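PDB 6ZYV: CIR protein, which is of unknown function but, as a member of the Plasmodium interspersed repeat (PIR) family, probably acts as a variant antigen of the infected red blood cell. Local coordinates for residues A[105-110]-A[153-158]. The protein carries 5 engineered substitutions. Numbering follows the deposited sequence.
Sequences EGIHTL and IIPKFY
Ile-107 meets Ile-154 through a single methyl: its CD1 sits 3.7 Å from CB of Ile-154 and 3.8 Å from CG2 of the same residue. The methyl thus lands at the root of the partner, on the fork and its short branch. The side chains run at about a right angle, with the CD1 end of Ile-107 against the CB/CG2 side of Ile-154. In Ile-107, CG1 lies beside the backbone N and anti to the carbonyl carbon (chi1 -67°), and a nearly extended chi2 of 151° carries CD1 toward Ile-154. The first torsion of Ile-154 is alike, CG1 again beside the backbone N; with chi2 near -57° the end of this side chain leads away from the loop, although its CB faces it. Pro-155 gives the methyl a looser neighbour, with CD 4.5 Å from CD1 of Ile-107.

The contact joins the loop between helices 81-101 and 110-118 to the first turn of helix 154-174. Met-147 of helix 134-149 and Ile-211 of helix 206-211 also pack on Ile-154, and Asn-148 touches Ile-107. Within the loop, the N of Leu-110 donates a hydrogen bond to the O of Ile-107, 3.0 Å, tying the isoleucine's backbone to the start of the next helix.

No hydrogen bond spans the two segments, and only 82 Å² is buried between them, so this is a small apolar van der Waals contact within the helical ectodomain, and no polar bond between the two segments fixes their relative position.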
ATOM      1  N   GLU A 105      -4.690 -14.415 -11.488  1.00 64.05           N
ATOM      2  CA  GLU A 105      -3.904 -14.182 -10.280  1.00 61.78           C
ATOM      3  C   GLU A 105      -4.922 -13.716  -9.228  1.00 60.12           C
ATOM      4  O   GLU A 105      -6.066 -13.410  -9.564  1.00 61.05           O
ATOM      5  CB  GLU A 105      -2.805 -13.108 -10.487  1.00 62.39           C
ATOM      6  CG  GLU A 105      -1.642 -13.477 -11.399  1.00 68.27           C
ATOM      7  CD  GLU A 105      -0.672 -14.591 -11.020  1.00 76.32           C
ATOM      8  OE1 GLU A 105      -0.637 -15.000  -9.836  1.00 76.39           O
ATOM      9  OE2 GLU A 105       0.076 -15.042 -11.922  1.00 79.65           O
ATOM     10  N   GLY A 106      -4.503 -13.613  -7.982  1.00 57.83           N
ATOM     11  CA  GLY A 106      -5.361 -13.115  -6.911  1.00 56.70           C
ATOM     12  C   GLY A 106      -4.719 -13.263  -5.556  1.00 54.97           C
ATOM     13  O   GLY A 106      -3.559 -13.691  -5.462  1.00 54.55           O
ATOM     14  N   ILE A 107      -5.483 -12.987  -4.487  1.00 54.00           N
ATOM     15  CA  ILE A 107      -4.940 -13.155  -3.138  1.00 53.42           C
ATOM     16  C   ILE A 107      -4.573 -14.634  -2.891  1.00 53.58           C
ATOM     17  O   ILE A 107      -3.523 -14.898  -2.306  1.00 53.10           O
ATOM     18  CB  ILE A 107      -5.834 -12.524  -2.052  1.00 53.20           C
ATOM     19  CG1 ILE A 107      -5.832 -10.986  -2.215  1.00 53.13           C
ATOM     20  CG2 ILE A 107      -5.334 -12.913  -0.664  1.00 53.26           C
ATOM     21  CD1 ILE A 107      -7.045 -10.327  -1.754  1.00 53.83           C
ATOM     22  N   HIS A 108      -5.329 -15.571  -3.514  1.00 54.29           N
ATOM     23  CA  HIS A 108      -5.082 -17.012  -3.475  1.00 55.83           C
ATOM     24  C   HIS A 108      -3.746 -17.420  -4.124  1.00 55.76           C
ATOM     25  O   HIS A 108      -3.246 -18.490  -3.811  1.00 57.30           O
ATOM     26  CB  HIS A 108      -6.248 -17.775  -4.116  1.00 58.86           C
ATOM     27  CG  HIS A 108      -6.409 -17.476  -5.576  1.00 63.42           C
ATOM     28  ND1 HIS A 108      -6.810 -16.228  -6.015  1.00 65.41           N
ATOM     29  CD2 HIS A 108      -6.208 -18.273  -6.649  1.00 65.73           C
ATOM     30  CE1 HIS A 108      -6.830 -16.303  -7.335  1.00 66.66           C
ATOM     31  NE2 HIS A 108      -6.483 -17.512  -7.763  1.00 67.27           N
ATOM     32  N   THR A 109      -3.165 -16.583  -5.002  1.00 53.86           N
ATOM     33  CA  THR A 109      -1.862 -16.840  -5.609  1.00 53.74           C
ATOM     34  C   THR A 109      -0.755 -15.932  -5.050  1.00 52.09           C
ATOM     35  O   THR A 109       0.342 -15.980  -5.564  1.00 51.62           O
ATOM     36  CB  THR A 109      -1.900 -16.693  -7.150  1.00 56.06           C
ATOM     37  OG1 THR A 109      -2.019 -15.316  -7.521  1.00 57.08           O
ATOM     38  CG2 THR A 109      -2.990 -17.503  -7.798  1.00 57.09           C
ATOM     39  N   LEU A 110      -1.052 -15.060  -4.065  1.00 51.05           N
ATOM     40  CA  LEU A 110      -0.093 -14.137  -3.478  1.00 50.46           C
ATOM     41  C   LEU A 110       1.152 -14.824  -2.896  1.00 51.07           C
ATOM     42  O   LEU A 110       2.267 -14.407  -3.220  1.00 50.60           O
ATOM     43  CB  LEU A 110      -0.799 -13.265  -2.424  1.00 49.81           C
ATOM     44  CG  LEU A 110       0.072 -12.391  -1.522  1.00 49.64           C
ATOM     45  CD1 LEU A 110       0.758 -11.314  -2.322  1.00 49.10           C
ATOM     46  CD2 LEU A 110      -0.760 -11.771  -0.432  1.00 50.06           C
ATOM     47  N   ILE A 153     -12.704  -9.118   1.763  1.00 52.41           N
ATOM     48  CA  ILE A 153     -12.843  -7.677   1.897  1.00 51.67           C
ATOM     49  C   ILE A 153     -11.641  -6.881   1.396  1.00 50.51           C
ATOM     50  O   ILE A 153     -11.775  -5.672   1.237  1.00 50.44           O
ATOM     51  CB  ILE A 153     -13.232  -7.212   3.334  1.00 52.67           C
ATOM     52  CG1 ILE A 153     -12.418  -7.890   4.434  1.00 52.98           C
ATOM     53  CG2 ILE A 153     -14.701  -7.435   3.634  1.00 54.21           C
ATOM     54  CD1 ILE A 153     -11.410  -7.064   5.018  1.00 52.97           C
ATOM     55  N   ILE A 154     -10.474  -7.503   1.189  1.00 49.17           N
ATOM     56  CA  ILE A 154      -9.270  -6.751   0.791  1.00 47.66           C
ATOM     57  C   ILE A 154      -9.493  -5.805  -0.438  1.00 48.17           C
ATOM     58  O   ILE A 154      -9.132  -4.631  -0.306  1.00 48.03           O
ATOM     59  CB  ILE A 154      -8.015  -7.658   0.638  1.00 46.62           C
ATOM     60  CG1 ILE A 154      -7.519  -8.109   2.033  1.00 45.83           C
ATOM     61  CG2 ILE A 154      -6.878  -6.944  -0.118  1.00 45.78           C
ATOM     62  CD1 ILE A 154      -7.177  -6.941   3.006  1.00 45.03           C
ATOM     63  N   PRO A 155     -10.093  -6.212  -1.585  1.00 49.27           N
ATOM     64  CA  PRO A 155     -10.300  -5.242  -2.691  1.00 49.32           C
ATOM     65  C   PRO A 155     -11.129  -4.005  -2.311  1.00 48.76           C
ATOM     66  O   PRO A 155     -10.758  -2.905  -2.672  1.00 48.82           O
ATOM     67  CB  PRO A 155     -10.986  -6.080  -3.771  1.00 51.13           C
ATOM     68  CG  PRO A 155     -10.567  -7.471  -3.488  1.00 51.97           C
ATOM     69  CD  PRO A 155     -10.554  -7.558  -1.983  1.00 50.06           C
ATOM     70  N   LYS A 156     -12.211  -4.175  -1.551  1.00 48.90           N
ATOM     71  CA  LYS A 156     -13.044  -3.057  -1.094  1.00 48.79           C
ATOM     72  C   LYS A 156     -12.337  -2.235  -0.008  1.00 47.23           C
ATOM     73  O   LYS A 156     -12.474  -1.017   0.028  1.00 47.94           O
ATOM     74  CB  LYS A 156     -14.420  -3.553  -0.613  1.00 51.23           C
ATOM     75  CG  LYS A 156     -15.258  -4.073  -1.764  1.00 58.17           C
ATOM     76  CD  LYS A 156     -16.561  -4.772  -1.315  1.00 64.81           C
ATOM     77  CE  LYS A 156     -17.171  -5.607  -2.434  1.00 70.69           C
ATOM     78  NZ  LYS A 156     -18.465  -6.267  -2.050  1.00 73.13           N
ATOM     79  N   PHE A 157     -11.544  -2.885   0.844  1.00 44.66           N
ATOM     80  CA  PHE A 157     -10.778  -2.197   1.880  1.00 42.29           C
ATOM     81  C   PHE A 157      -9.740  -1.279   1.218  1.00 41.65           C
ATOM     82  O   PHE A 157      -9.516  -0.150   1.673  1.00 41.72           O
ATOM     83  CB  PHE A 157     -10.112  -3.243   2.813  1.00 40.56           C
ATOM     84  CG  PHE A 157      -9.217  -2.684   3.886  1.00 39.38           C
ATOM     85  CD1 PHE A 157      -9.719  -2.358   5.137  1.00 39.24           C
ATOM     86  CD2 PHE A 157      -7.875  -2.474   3.646  1.00 39.38           C
ATOM     87  CE1 PHE A 157      -8.882  -1.857   6.131  1.00 39.27           C
ATOM     88  CE2 PHE A 157      -7.045  -1.963   4.639  1.00 38.88           C
ATOM     89  CZ  PHE A 157      -7.557  -1.642   5.867  1.00 38.65           C
ATOM     90  N   TYR A 158      -9.122  -1.757   0.132  1.00 41.34           N
ATOM     91  CA  TYR A 158      -8.142  -0.996  -0.645  1.00 41.16           C
ATOM     92  C   TYR A 158      -8.771   0.255  -1.260  1.00 42.74           C
ATOM     93  O   TYR A 158      -8.127   1.288  -1.308  1.00 42.57           O
ATOM     94  CB  TYR A 158      -7.524  -1.879  -1.759  1.00 40.69           C
ATOM     95  CG  TYR A 158      -6.348  -1.199  -2.422  1.00 40.53           C
ATOM     96  CD1 TYR A 158      -5.109  -1.158  -1.802  1.00 40.94           C
ATOM     97  CD2 TYR A 158      -6.501  -0.498  -3.607  1.00 41.76           C
ATOM     98  CE1 TYR A 158      -4.023  -0.497  -2.379  1.00 42.10           C
ATOM     99  CE2 TYR A 158      -5.428   0.196  -4.180  1.00 42.98           C
ATOM    100  CZ  TYR A 158      -4.182   0.181  -3.568  1.00 43.48           C
ATOM    101  OH  TYR A 158      -3.108   0.854  -4.120  1.00 45.71           O
TER